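Local atomic coordinates of yeast glycogen phosphorylase (Saccharomyces cerevisiae, PDB entry 1YGP), a protein that belongs to the carbohydrate phosphorylase family, has the two-domain GT-B architecture and holds pyridoxal-5'-phosphate in a pocket. Residues A[603-608]-A[616-621]; A[710-715]-A[825-830]; A[755-760]-A[832-837]; A[764-769]-A[817-822]. One frame throughout, in Å; residues are numbered along the deposited sequence.

Contact 1: residues A[603-608]-A[616-621]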
loop_
_atom_site.group_PDB
_atom_site.type_symbol
_atom_site.label_atom_id
_atom_site.label_comp_id
_atom_site.label_asym_id
_atom_site.label_seq_id
_atom_site.Cartn_x
_atom_site.Cartn_y
_atom_site.Cartn_z
ATOM N N ASP A 603 21.461 -21.868 27.808
ATOM C CA ASP A 603 21.019 -23.096 27.205
ATOM C C ASP A 603 19.745 -22.792 26.418
ATOM O O ASP A 603 18.697 -22.593 27.062
ATOM C CB ASP A 603 20.808 -24.055 28.367
ATOM C CG ASP A 603 20.282 -25.453 28.099
ATOM O OD1 ASP A 603 20.163 -25.869 26.938
ATOM O OD2 ASP A 603 19.983 -26.126 29.085
ATOM N N MET A 604 19.768 -22.756 25.063
ATOM C CA MET A 604 18.568 -22.447 24.307
ATOM C C MET A 604 17.953 -23.523 23.443
ATOM O O MET A 604 18.662 -24.367 22.891
ATOM C CB MET A 604 18.760 -21.230 23.377
ATOM C CG MET A 604 20.089 -20.827 22.797
ATOM S SD MET A 604 21.092 -19.843 23.957
ATOM C CE MET A 604 20.929 -18.189 23.381
ATOM N N GLN A 605 16.622 -23.510 23.298
ATOM C CA GLN A 605 15.890 -24.357 22.344
ATOM C C GLN A 605 14.887 -23.435 21.645
ATOM O O GLN A 605 13.777 -23.174 22.115
ATOM C CB GLN A 605 15.123 -25.502 23.046
ATOM C CG GLN A 605 14.526 -26.538 22.107
ATOM C CD GLN A 605 13.787 -27.670 22.809
ATOM O OE1 GLN A 605 13.398 -27.586 23.973
ATOM N NE2 GLN A 605 13.498 -28.778 22.146
ATOM N N VAL A 606 15.321 -22.850 20.533
ATOM C CA VAL A 606 14.481 -21.971 19.747
ATOM C C VAL A 606 14.117 -22.649 18.421
ATOM O O VAL A 606 14.958 -22.852 17.528
ATOM C CB VAL A 606 15.182 -20.592 19.467
ATOM C CG1 VAL A 606 15.288 -19.838 20.780
ATOM C CG2 VAL A 606 16.601 -20.724 18.930
ATOM N N LYS A 607 12.859 -23.087 18.312
ATOM C CA LYS A 607 12.309 -23.656 17.091
ATOM C C LYS A 607 10.823 -23.868 17.260
ATOM O O LYS A 607 10.258 -23.544 18.305
ATOM C CB LYS A 607 12.936 -24.995 16.735
ATOM C CG LYS A 607 12.906 -26.115 17.755
ATOM C CD LYS A 607 13.991 -27.114 17.361
ATOM C CE LYS A 607 15.371 -26.480 17.446
ATOM N NZ LYS A 607 16.333 -27.285 16.725
ATOM N N ARG A 608 10.180 -24.398 16.223
ATOM C CA ARG A 608 8.754 -24.636 16.193
ATOM C C ARG A 608 8.348 -25.499 17.357
ATOM O O ARG A 608 8.980 -26.514 17.645
ATOM C CB ARG A 608 8.412 -25.310 14.875
ATOM C CG ARG A 608 6.957 -25.694 14.622
ATOM C CD ARG A 608 6.772 -25.606 13.122
ATOM N NE ARG A 608 6.404 -26.875 12.545
ATOM C CZ ARG A 608 7.280 -27.856 12.344
ATOM N NH1 ARG A 608 8.571 -27.741 12.668
ATOM N NH2 ARG A 608 6.851 -28.972 11.750
ATOM N N GLN A 616 8.724 -30.230 25.608
ATOM C CA GLN A 616 8.236 -30.696 26.893
ATOM C C GLN A 616 9.260 -31.533 27.635
ATOM O O GLN A 616 9.293 -31.456 28.865
ATOM C CB GLN A 616 6.933 -31.508 26.757
ATOM C CG GLN A 616 6.924 -32.883 26.119
ATOM C CD GLN A 616 7.015 -32.896 24.613
ATOM O OE1 GLN A 616 7.414 -31.923 23.986
ATOM N NE2 GLN A 616 6.659 -33.987 23.966
ATOM N N LEU A 617 10.146 -32.259 26.923
ATOM C CA LEU A 617 11.190 -33.058 27.556
ATOM C C LEU A 617 12.108 -32.039 28.228
ATOM O O LEU A 617 12.471 -32.179 29.394
ATOM C CB LEU A 617 12.005 -33.852 26.519
ATOM C CG LEU A 617 12.894 -35.113 26.725
ATOM C CD1 LEU A 617 14.039 -34.945 25.768
ATOM C CD2 LEU A 617 13.498 -35.281 28.118
ATOM N N ASN A 618 12.439 -30.964 27.525
ATOM C CA ASN A 618 13.323 -29.933 28.039
ATOM C C ASN A 618 12.726 -29.241 29.250
ATOM O O ASN A 618 13.429 -29.043 30.250
ATOM C CB ASN A 618 13.578 -28.939 26.935
ATOM C CG ASN A 618 14.520 -27.805 27.276
ATOM O OD1 ASN A 618 15.097 -27.719 28.354
ATOM N ND2 ASN A 618 14.717 -26.864 26.373
ATOM N N VAL A 619 11.418 -28.934 29.219
ATOM C CA VAL A 619 10.749 -28.309 30.357
ATOM C C VAL A 619 10.711 -29.296 31.536
ATOM O O VAL A 619 11.028 -28.909 32.674
ATOM C CB VAL A 619 9.281 -27.876 30.035
ATOM C CG1 VAL A 619 8.841 -26.897 31.101
ATOM C CG2 VAL A 619 9.152 -27.081 28.769
ATOM N N PHE A 620 10.387 -30.583 31.320
ATOM C CA PHE A 620 10.362 -31.561 32.403
ATOM C C PHE A 620 11.728 -31.668 33.063
ATOM O O PHE A 620 11.840 -31.823 34.285
ATOM C CB PHE A 620 9.927 -32.932 31.884
ATOM C CG PHE A 620 8.496 -32.954 31.376
ATOM C CD1 PHE A 620 7.560 -31.997 31.765
ATOM C CD2 PHE A 620 8.120 -33.929 30.454
ATOM C CE1 PHE A 620 6.268 -32.014 31.224
ATOM C CE2 PHE A 620 6.830 -33.943 29.917
ATOM C CZ PHE A 620 5.904 -32.986 30.297
ATOM N N GLY A 621 12.773 -31.516 32.267
ATOM C CA GLY A 621 14.110 -31.456 32.794
ATOM C C GLY A 621 14.288 -30.199 33.639
ATOM O O GLY A 621 14.944 -30.310 34.682
#

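Contact 2: residues A[710-715]-A[825-830]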
loop_
_atom_site.group_PDB
_atom_site.type_symbol
_atom_site.label_atom_id
_atom_site.label_comp_id
_atom_site.label_asym_id
_atom_site.label_seq_id
_atom_site.Cartn_x
_atom_site.Cartn_y
_atom_site.Cartn_z
ATOM N N LEU A 710 24.930 -23.488 24.856
ATOM C CA LEU A 710 24.485 -24.825 24.517
ATOM C C LEU A 710 23.127 -24.647 23.832
ATOM O O LEU A 710 22.344 -23.738 24.188
ATOM C CB LEU A 710 24.407 -25.593 25.835
ATOM C CG LEU A 710 24.354 -27.132 26.076
ATOM C CD1 LEU A 710 22.923 -27.506 26.360
ATOM C CD2 LEU A 710 25.022 -27.897 24.947
ATOM N N SER A 711 22.830 -25.482 22.838
ATOM C CA SER A 711 21.560 -25.417 22.130
ATOM C C SER A 711 20.945 -26.797 22.069
ATOM O O SER A 711 21.634 -27.789 21.802
ATOM C CB SER A 711 21.776 -24.879 20.728
ATOM O OG SER A 711 22.640 -25.614 19.865
ATOM N N GLU A 712 19.658 -26.917 22.304
ATOM C CA GLU A 712 19.030 -28.218 22.412
ATOM C C GLU A 712 18.565 -28.738 21.064
ATOM O O GLU A 712 17.905 -28.021 20.298
ATOM C CB GLU A 712 17.860 -28.095 23.353
ATOM C CG GLU A 712 18.303 -27.608 24.716
ATOM C CD GLU A 712 18.324 -28.671 25.793
ATOM O OE1 GLU A 712 17.792 -29.763 25.585
ATOM O OE2 GLU A 712 18.861 -28.392 26.863
ATOM N N HIS A 713 18.879 -29.963 20.671
ATOM C CA HIS A 713 18.408 -30.486 19.401
ATOM C C HIS A 713 17.956 -31.910 19.700
ATOM O O HIS A 713 18.508 -32.892 19.220
ATOM C CB HIS A 713 19.553 -30.403 18.396
ATOM C CG HIS A 713 19.818 -28.953 17.984
ATOM N ND1 HIS A 713 19.065 -28.082 17.300
ATOM C CD2 HIS A 713 20.954 -28.280 18.353
ATOM C CE1 HIS A 713 19.694 -26.931 17.261
ATOM N NE2 HIS A 713 20.835 -27.065 17.899
ATOM N N ILE A 714 16.833 -31.949 20.432
ATOM C CA ILE A 714 16.324 -33.120 21.118
ATOM C C ILE A 714 15.067 -33.835 20.658
ATOM O O ILE A 714 14.403 -34.443 21.496
ATOM C CB ILE A 714 16.172 -32.730 22.615
ATOM C CG1 ILE A 714 15.159 -31.608 22.787
ATOM C CG2 ILE A 714 17.547 -32.316 23.152
ATOM C CD1 ILE A 714 15.002 -31.128 24.238
ATOM N N SER A 715 14.717 -33.803 19.368
ATOM C CA SER A 715 13.562 -34.520 18.825
ATOM C C SER A 715 13.622 -36.015 19.008
ATOM O O SER A 715 14.728 -36.566 19.152
ATOM C CB SER A 715 13.440 -34.263 17.345
ATOM O OG SER A 715 12.874 -32.987 17.116
ATOM N N GLU A 825 16.065 -39.999 31.754
ATOM C CA GLU A 825 17.253 -40.209 32.555
ATOM C C GLU A 825 18.563 -39.934 31.836
ATOM O O GLU A 825 19.481 -39.356 32.418
ATOM C CB GLU A 825 17.212 -41.637 33.085
ATOM C CG GLU A 825 16.529 -41.717 34.456
ATOM C CD GLU A 825 17.206 -40.821 35.494
ATOM O OE1 GLU A 825 18.397 -41.013 35.770
ATOM O OE2 GLU A 825 16.544 -39.920 36.014
ATOM N N SER A 826 18.627 -40.289 30.553
ATOM C CA SER A 826 19.792 -40.087 29.720
ATOM C C SER A 826 19.976 -38.592 29.554
ATOM O O SER A 826 21.087 -38.089 29.761
ATOM C CB SER A 826 19.545 -40.778 28.382
ATOM O OG SER A 826 20.589 -40.739 27.404
ATOM N N TYR A 827 18.898 -37.864 29.234
ATOM C CA TYR A 827 18.907 -36.414 29.087
ATOM C C TYR A 827 19.469 -35.731 30.332
ATOM O O TYR A 827 20.396 -34.910 30.263
ATOM C CB TYR A 827 17.476 -35.955 28.814
ATOM C CG TYR A 827 17.333 -34.453 28.637
ATOM C CD1 TYR A 827 17.973 -33.808 27.575
ATOM C CD2 TYR A 827 16.565 -33.725 29.540
ATOM C CE1 TYR A 827 17.849 -32.434 27.414
ATOM C CE2 TYR A 827 16.434 -32.351 29.380
ATOM C CZ TYR A 827 17.081 -31.716 28.322
ATOM O OH TYR A 827 17.014 -30.343 28.187
ATOM N N LEU A 828 18.933 -36.068 31.490
ATOM C CA LEU A 828 19.460 -35.534 32.729
ATOM C C LEU A 828 20.944 -35.893 32.958
ATOM O O LEU A 828 21.735 -35.020 33.362
ATOM C CB LEU A 828 18.620 -36.052 33.869
ATOM C CG LEU A 828 17.142 -35.736 33.874
ATOM C CD1 LEU A 828 16.534 -36.403 35.091
ATOM C CD2 LEU A 828 16.908 -34.241 33.904
ATOM N N ALA A 829 21.387 -37.112 32.647
ATOM C CA ALA A 829 22.780 -37.496 32.804
ATOM C C ALA A 829 23.730 -36.674 31.948
ATOM O O ALA A 829 24.783 -36.211 32.392
ATOM C CB ALA A 829 22.964 -38.943 32.430
ATOM N N THR A 830 23.344 -36.421 30.708
ATOM C CA THR A 830 24.138 -35.606 29.809
ATOM C C THR A 830 24.166 -34.181 30.343
ATOM O O THR A 830 25.171 -33.476 30.205
ATOM C CB THR A 830 23.520 -35.596 28.430
ATOM O OG1 THR A 830 23.094 -36.919 28.114
ATOM C CG2 THR A 830 24.518 -35.099 27.410
#

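Contact 3: residues A[755-760]-A[832-837]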
loop_
_atom_site.group_PDB
_atom_site.type_symbol
_atom_site.label_atom_id
_atom_site.label_comp_id
_atom_site.label_asym_id
_atom_site.label_seq_id
_atom_site.Cartn_x
_atom_site.Cartn_y
_atom_site.Cartn_z
ATOM N N ASN A 755 32.878 -33.775 20.505
ATOM C CA ASN A 755 32.542 -32.381 20.708
ATOM C C ASN A 755 31.047 -32.134 20.797
ATOM O O ASN A 755 30.607 -30.995 20.950
ATOM C CB ASN A 755 33.160 -31.591 19.571
ATOM C CG ASN A 755 34.675 -31.687 19.609
ATOM O OD1 ASN A 755 35.331 -31.349 20.593
ATOM N ND2 ASN A 755 35.323 -32.183 18.568
ATOM N N VAL A 756 30.198 -33.152 20.703
ATOM C CA VAL A 756 28.755 -32.955 20.772
ATOM C C VAL A 756 28.263 -33.777 21.961
ATOM O O VAL A 756 28.944 -34.737 22.319
ATOM C CB VAL A 756 28.005 -33.421 19.450
ATOM C CG1 VAL A 756 28.419 -32.558 18.269
ATOM C CG2 VAL A 756 28.348 -34.848 19.103
ATOM N N PHE A 757 27.141 -33.447 22.614
ATOM C CA PHE A 757 26.625 -34.209 23.742
ATOM C C PHE A 757 25.408 -34.945 23.238
ATOM O O PHE A 757 24.334 -34.347 23.142
ATOM C CB PHE A 757 26.212 -33.303 24.885
ATOM C CG PHE A 757 27.384 -32.567 25.496
ATOM C CD1 PHE A 757 27.896 -31.424 24.880
ATOM C CD2 PHE A 757 27.952 -33.041 26.667
ATOM C CE1 PHE A 757 28.985 -30.759 25.440
ATOM C CE2 PHE A 757 29.036 -32.370 27.220
ATOM C CZ PHE A 757 29.555 -31.234 26.612
ATOM N N LEU A 758 25.554 -36.204 22.825
ATOM C CA LEU A 758 24.425 -36.935 22.292
ATOM C C LEU A 758 23.861 -37.837 23.365
ATOM O O LEU A 758 24.578 -38.176 24.307
ATOM C CB LEU A 758 24.887 -37.716 21.097
ATOM C CG LEU A 758 25.490 -36.857 19.981
ATOM C CD1 LEU A 758 26.161 -37.752 18.940
ATOM C CD2 LEU A 758 24.403 -35.975 19.387
ATOM N N PHE A 759 22.587 -38.193 23.291
ATOM C CA PHE A 759 21.958 -39.026 24.291
ATOM C C PHE A 759 20.731 -39.644 23.638
ATOM O O PHE A 759 20.462 -39.453 22.441
ATOM C CB PHE A 759 21.524 -38.195 25.475
ATOM C CG PHE A 759 20.325 -37.289 25.176
ATOM C CD1 PHE A 759 20.507 -36.098 24.466
ATOM C CD2 PHE A 759 19.036 -37.663 25.590
ATOM C CE1 PHE A 759 19.402 -35.298 24.170
ATOM C CE2 PHE A 759 17.945 -36.854 25.288
ATOM C CZ PHE A 759 18.123 -35.673 24.578
ATOM N N GLY A 760 19.978 -40.336 24.498
ATOM C CA GLY A 760 18.687 -40.894 24.148
ATOM C C GLY A 760 18.784 -42.061 23.203
ATOM O O GLY A 760 19.847 -42.471 22.724
ATOM N N GLU A 832 24.130 -33.217 33.518
ATOM C CA GLU A 832 25.121 -33.246 34.593
ATOM C C GLU A 832 26.524 -33.082 34.006
ATOM O O GLU A 832 27.312 -32.266 34.501
ATOM C CB GLU A 832 25.006 -34.567 35.327
ATOM C CG GLU A 832 24.891 -34.314 36.816
ATOM C CD GLU A 832 24.301 -35.487 37.583
ATOM O OE1 GLU A 832 23.075 -35.599 37.617
ATOM O OE2 GLU A 832 25.061 -36.275 38.150
ATOM N N LEU A 833 26.813 -33.811 32.911
ATOM C CA LEU A 833 28.064 -33.661 32.179
ATOM C C LEU A 833 28.310 -32.247 31.684
ATOM O O LEU A 833 29.332 -31.650 32.021
ATOM C CB LEU A 833 28.095 -34.600 30.987
ATOM C CG LEU A 833 28.556 -35.995 31.331
ATOM C CD1 LEU A 833 28.009 -37.028 30.364
ATOM C CD2 LEU A 833 30.068 -35.955 31.346
ATOM N N VAL A 834 27.361 -31.684 30.929
ATOM C CA VAL A 834 27.441 -30.332 30.381
ATOM C C VAL A 834 27.825 -29.357 31.485
ATOM O O VAL A 834 28.825 -28.632 31.374
ATOM C CB VAL A 834 26.059 -29.935 29.747
ATOM C CG1 VAL A 834 25.969 -28.459 29.406
ATOM C CG2 VAL A 834 25.917 -30.617 28.412
ATOM N N ASP A 835 27.062 -29.421 32.578
ATOM C CA ASP A 835 27.258 -28.515 33.676
ATOM C C ASP A 835 28.653 -28.547 34.252
ATOM O O ASP A 835 29.229 -27.472 34.508
ATOM C CB ASP A 835 26.276 -28.818 34.786
ATOM C CG ASP A 835 24.887 -28.242 34.569
ATOM O OD1 ASP A 835 24.761 -27.033 34.347
ATOM O OD2 ASP A 835 23.927 -29.005 34.660
ATOM N N GLN A 836 29.215 -29.745 34.418
ATOM C CA GLN A 836 30.539 -29.835 35.003
ATOM C C GLN A 836 31.569 -29.327 34.018
ATOM O O GLN A 836 32.416 -28.514 34.399
ATOM C CB GLN A 836 30.881 -31.265 35.358
ATOM N N GLU A 837 31.462 -29.746 32.753
ATOM C CA GLU A 837 32.330 -29.332 31.663
ATOM C C GLU A 837 32.450 -27.826 31.605
ATOM O O GLU A 837 33.528 -27.295 31.842
ATOM C CB GLU A 837 31.765 -29.823 30.356
ATOM C CG GLU A 837 32.221 -31.176 29.874
ATOM C CD GLU A 837 33.520 -31.028 29.114
ATOM O OE1 GLU A 837 33.477 -30.557 27.985
ATOM O OE2 GLU A 837 34.575 -31.357 29.655
#

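Contact 4: residues A[764-769]-A[817-822]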
loop_
_atom_site.group_PDB
_atom_site.type_symbol
_atom_site.label_atom_id
_atom_site.label_comp_id
_atom_site.label_asym_id
_atom_site.label_seq_id
_atom_site.Cartn_x
_atom_site.Cartn_y
_atom_site.Cartn_z
ATOM N N GLU A 764 16.496 -47.450 15.846
ATOM C CA GLU A 764 16.108 -48.863 15.806
ATOM C C GLU A 764 15.159 -49.222 16.934
ATOM O O GLU A 764 14.066 -49.768 16.763
ATOM C CB GLU A 764 17.290 -49.794 15.940
ATOM C CG GLU A 764 18.321 -49.710 14.837
ATOM C CD GLU A 764 19.554 -48.951 15.276
ATOM O OE1 GLU A 764 20.478 -49.577 15.801
ATOM O OE2 GLU A 764 19.567 -47.736 15.084
ATOM N N ASN A 765 15.592 -48.752 18.090
ATOM C CA ASN A 765 14.886 -48.952 19.332
ATOM C C ASN A 765 13.585 -48.158 19.369
ATOM O O ASN A 765 12.753 -48.471 20.217
ATOM C CB ASN A 765 15.748 -48.518 20.522
ATOM C CG ASN A 765 17.258 -48.722 20.401
ATOM O OD1 ASN A 765 17.759 -49.483 19.580
ATOM N ND2 ASN A 765 18.099 -48.009 21.141
ATOM N N VAL A 766 13.279 -47.188 18.496
ATOM C CA VAL A 766 12.064 -46.375 18.610
ATOM C C VAL A 766 10.795 -47.185 18.404
ATOM O O VAL A 766 9.894 -47.127 19.251
ATOM C CB VAL A 766 12.095 -45.190 17.593
ATOM C CG1 VAL A 766 10.799 -44.399 17.613
ATOM C CG2 VAL A 766 13.183 -44.207 17.994
ATOM N N GLU A 767 10.704 -47.996 17.343
ATOM C CA GLU A 767 9.483 -48.771 17.099
ATOM C C GLU A 767 9.220 -49.836 18.158
ATOM O O GLU A 767 8.064 -50.116 18.486
ATOM C CB GLU A 767 9.532 -49.481 15.748
ATOM N N GLU A 768 10.276 -50.416 18.736
ATOM C CA GLU A 768 10.075 -51.396 19.785
ATOM C C GLU A 768 9.700 -50.725 21.103
ATOM O O GLU A 768 8.802 -51.195 21.805
ATOM C CB GLU A 768 11.334 -52.225 20.008
ATOM C CG GLU A 768 11.076 -53.303 21.069
ATOM C CD GLU A 768 12.293 -54.015 21.632
ATOM O OE1 GLU A 768 13.326 -54.043 20.955
ATOM O OE2 GLU A 768 12.191 -54.549 22.745
ATOM N N LEU A 769 10.372 -49.631 21.480
ATOM C CA LEU A 769 10.079 -48.965 22.738
ATOM C C LEU A 769 8.668 -48.421 22.709
ATOM O O LEU A 769 7.996 -48.339 23.755
ATOM C CB LEU A 769 10.961 -47.784 23.005
ATOM C CG LEU A 769 12.435 -47.924 23.178
ATOM C CD1 LEU A 769 13.001 -46.542 23.291
ATOM C CD2 LEU A 769 12.767 -48.731 24.392
ATOM N N TYR A 817 4.061 -41.764 22.963
ATOM C CA TYR A 817 4.544 -41.884 21.604
ATOM C C TYR A 817 5.836 -41.128 21.294
ATOM O O TYR A 817 6.494 -41.488 20.338
ATOM C CB TYR A 817 3.436 -41.424 20.691
ATOM C CG TYR A 817 3.663 -41.711 19.212
ATOM C CD1 TYR A 817 3.521 -43.012 18.711
ATOM C CD2 TYR A 817 3.987 -40.666 18.345
ATOM C CE1 TYR A 817 3.691 -43.273 17.348
ATOM C CE2 TYR A 817 4.160 -40.920 16.984
ATOM C CZ TYR A 817 4.006 -42.219 16.489
ATOM O OH TYR A 817 4.120 -42.442 15.129
ATOM N N TYR A 818 6.304 -40.088 21.989
ATOM C CA TYR A 818 7.543 -39.420 21.601
ATOM C C TYR A 818 8.702 -39.767 22.508
ATOM O O TYR A 818 9.696 -39.031 22.592
ATOM C CB TYR A 818 7.345 -37.920 21.612
ATOM C CG TYR A 818 6.277 -37.528 20.623
ATOM C CD1 TYR A 818 6.562 -37.559 19.267
ATOM C CD2 TYR A 818 5.002 -37.196 21.082
ATOM C CE1 TYR A 818 5.550 -37.258 18.366
ATOM C CE2 TYR A 818 3.987 -36.896 20.176
ATOM C CZ TYR A 818 4.279 -36.928 18.828
ATOM O OH TYR A 818 3.306 -36.588 17.918
ATOM N N LEU A 819 8.553 -40.865 23.260
ATOM C CA LEU A 819 9.597 -41.393 24.118
ATOM C C LEU A 819 10.205 -40.430 25.139
ATOM O O LEU A 819 11.410 -40.464 25.419
ATOM C CB LEU A 819 10.716 -41.986 23.232
ATOM C CG LEU A 819 10.572 -43.316 22.476
ATOM C CD1 LEU A 819 9.337 -43.324 21.603
ATOM C CD2 LEU A 819 11.789 -43.502 21.558
ATOM N N VAL A 820 9.383 -39.612 25.794
ATOM C CA VAL A 820 9.910 -38.736 26.838
ATOM C C VAL A 820 10.436 -39.564 28.020
ATOM O O VAL A 820 11.558 -39.351 28.486
ATOM C CB VAL A 820 8.812 -37.745 27.327
ATOM C CG1 VAL A 820 9.254 -36.942 28.556
ATOM C CG2 VAL A 820 8.555 -36.741 26.208
ATOM N N SER A 821 9.661 -40.557 28.472
ATOM C CA SER A 821 10.034 -41.402 29.593
ATOM C C SER A 821 11.366 -42.105 29.374
ATOM O O SER A 821 12.237 -42.148 30.257
ATOM C CB SER A 821 8.980 -42.475 29.831
ATOM O OG SER A 821 7.726 -42.276 29.165
ATOM N N ASP A 822 11.521 -42.554 28.121
ATOM C CA ASP A 822 12.672 -43.369 27.757
ATOM C C ASP A 822 13.966 -42.584 27.802
ATOM O O ASP A 822 14.980 -43.019 28.368
ATOM C CB ASP A 822 12.461 -43.944 26.362
ATOM C CG ASP A 822 11.140 -44.707 26.290
ATOM O OD1 ASP A 822 11.078 -45.863 26.717
ATOM O OD2 ASP A 822 10.162 -44.128 25.827
#

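Contact 1: residues A[603-608]-A[616-621]
The carboxamides of Gln605 and Asn618 meet with their planes 41° apart, and each group plays a different part. Asn618 offers an edge: Gln605 OE1 lies almost exactly in the plane of its amide. Gln605 is approached instead from above, with ND2 of Asn618 tilted 36° out of the carbonyl plane and so not on a lone pair of OE1. The bond that results, from Asn618 ND2 to Gln605 OE1, is 2.8 Å long and fairly straight, with an N-H...O angle of 162°. The two side chains run past one another in opposite senses. Gln605 is fully extended, which carries its amide beyond the tip of Asn618 and brings OE1 to within 3.3 Å of Asn618 CB, and Asn618 ND2 lies 3.6 Å from Gln605 CB.

Both residues are buried, and the bond gives a partner to Gln605 OE1 and to one N-H of Asn618. The other amide atom of Asn618, OD1, has a weak hydrogen bond to Tyr827 OH, on helix 820-840. Lys607, two residues beyond Gln605, touches pyridoxal-5'-phosphate. This is the first half of a beta-alpha-beta crossover: helix 615-634 opens the connection from strand 601-606 to its parallel neighbour 649-654, with helix 639-645 following, in the Rossmann-like half of a GT-B fold, close to the cofactor pocket.

Contact 2: residues A[710-715]-A[825-830]
Glu712 reaches Tyr827 through a bend in its chain: CG stands anti to the carbonyl carbon, and a chi2 of -105° then turns the carboxylate aside. Tyr827 answers with a first torsion that sets its ring anti to the backbone nitrogen, sending the hydroxyl straight off the helix toward the strand. The two side chains lie roughly perpendicular, their planes 63° apart. Tyr827 OH donates to Glu712 OE1 over 2.8 Å, meeting that oxygen on its syn side but 29° out of the carboxylate plane. Glu712 OE2 is also near, 3.0 Å from the same hydroxyl, while OE1 itself sits at the ring edge, 3.2 Å from Tyr827 CE1.

The strand that bears Glu712 lies inside a parallel sheet, between strands 601-606 and 735-739, and helix 820-840 packs on one side of the sheet in the manner of a Rossmann-like alpha/beta domain. Side chains alternate along 710-714: CB of Leu710, Glu712 and, just past the strand, Ile714 point to the helix, and Ile714 CG2 touches Tyr827 CE1 obliquely at 4.3 Å. Ser711 and His713 turn the other way, where Ser711 OG and His713 NE2 share a hydrogen bond of 3.0 Å and ND1 of the imidazole bonds to Lys607 of the cofactor pocket.

Further packing fixes the tyrosine ring, with His831 meeting it edge-to-face and Phe759 lying against it at an inclined angle.

Contact 3: residues A[755-760]-A[832-837]
Strand 757-759 and the 832-837 segment of helix 820-840 run nearly antiparallel, at 167°, with 10.4 Å between their axes and the CA atoms of Phe757 and Val834 nearest across the contact. That spacing is filled chiefly by one aromatic ring. Phe757 has CG anti to its carbonyl carbon (chi1 -65°), a torsion that lets the ring project from the strand and slip beneath the valine. Val834 lays a single methyl, CG2, over one ring face, 3.7 Å from the centroid and only 15° off the normal: a CH-pi contact. The methyl is displaced toward one side of the ring, so Phe757 CD2 is its nearest carbon at 3.6 Å, whereas CZ lies at 4.1 Å.

The rim of the ring is met differently. Leu833 CB approaches near the ring plane, 4.5 Å from Phe757 CE2, and Glu837 OE1 comes up to the edge at CZ, 4.2 Å away. That oxygen also forms a salt bridge with Lys848 of helix 842-856, whose side chain also touches Phe757. Edge neighbours are thus mixed, a carboxylate oxygen and an aliphatic carbon, while one face takes a methyl. Trp845, from the same helix as Lys848, packs against Val834 and Glu837 as well.

Within this chain, strand 757-759 is one of the two outermost strands of the six-stranded parallel sheet. The contact thus shows how the long helix 820-840 covers the margin of a Rossmann-like alpha/beta domain, with an aromatic side chain on the edge strand received by the helix surface.

Contact 4: residues A[764-769]-A[817-822]
Leu769 can be followed outward from its CB, which lies 4.2 Å from Asp822 OD1, so the leucine begins its course beside a carboxylate. The branch at CG then divides the work. CD2 stays with the aspartate, 4.1 Å from OD1, whereas CD1 reaches the centre of the contact: it meets Leu819 CD2 at 3.7 Å and Asp822 CG at 4.0 Å. Leu769 and Asp822 run side by side in opposite senses, but Leu769 and Leu819 are set nearly square to each other, methyl against methyl.

One turn earlier, Val766 adds CG2 to the same target, 3.9 Å from Leu819 CD2. A single methyl of Leu819 is thus shared by two residues on one face of helix 763-775. Leu819 is buried and occupies the N-cap position with a left-handed backbone (phi 54°). The nearby Asp816 bonds through its carboxylate to Val820 N and to Ser821 OG, at the helix start.

Mostly aliphatic contacts, with Asp822 alongside, join helix 763-775 to the start of helix 820-840 at the outer part of the Rossmann-like domain, where helix 763-775 is the one that follows edge strand 757-759.

Helix 820-840 is the common thread: contact 4 lies at its beginning, contact 2 in its middle and contact 3 further on, while contact 1 joins strand 601-606 to helix 615-634 next door. Contacts 1 and 2 are wholly buried, lie about 9 Å apart between centres on neighbouring strands of one sheet, and rely on polar side chains hydrogen-bonded inside the protein. Contacts 3 and 4 are only partly buried and rest on methyl and ring packing, with a carboxylate at the ring edge in contact 3 and against a leucine in contact 4. Chemistry therefore changes from amide-amide and hydroxyl-carboxylate bonds in the interior to hydrophobic contacts at the sheet margin and beyond.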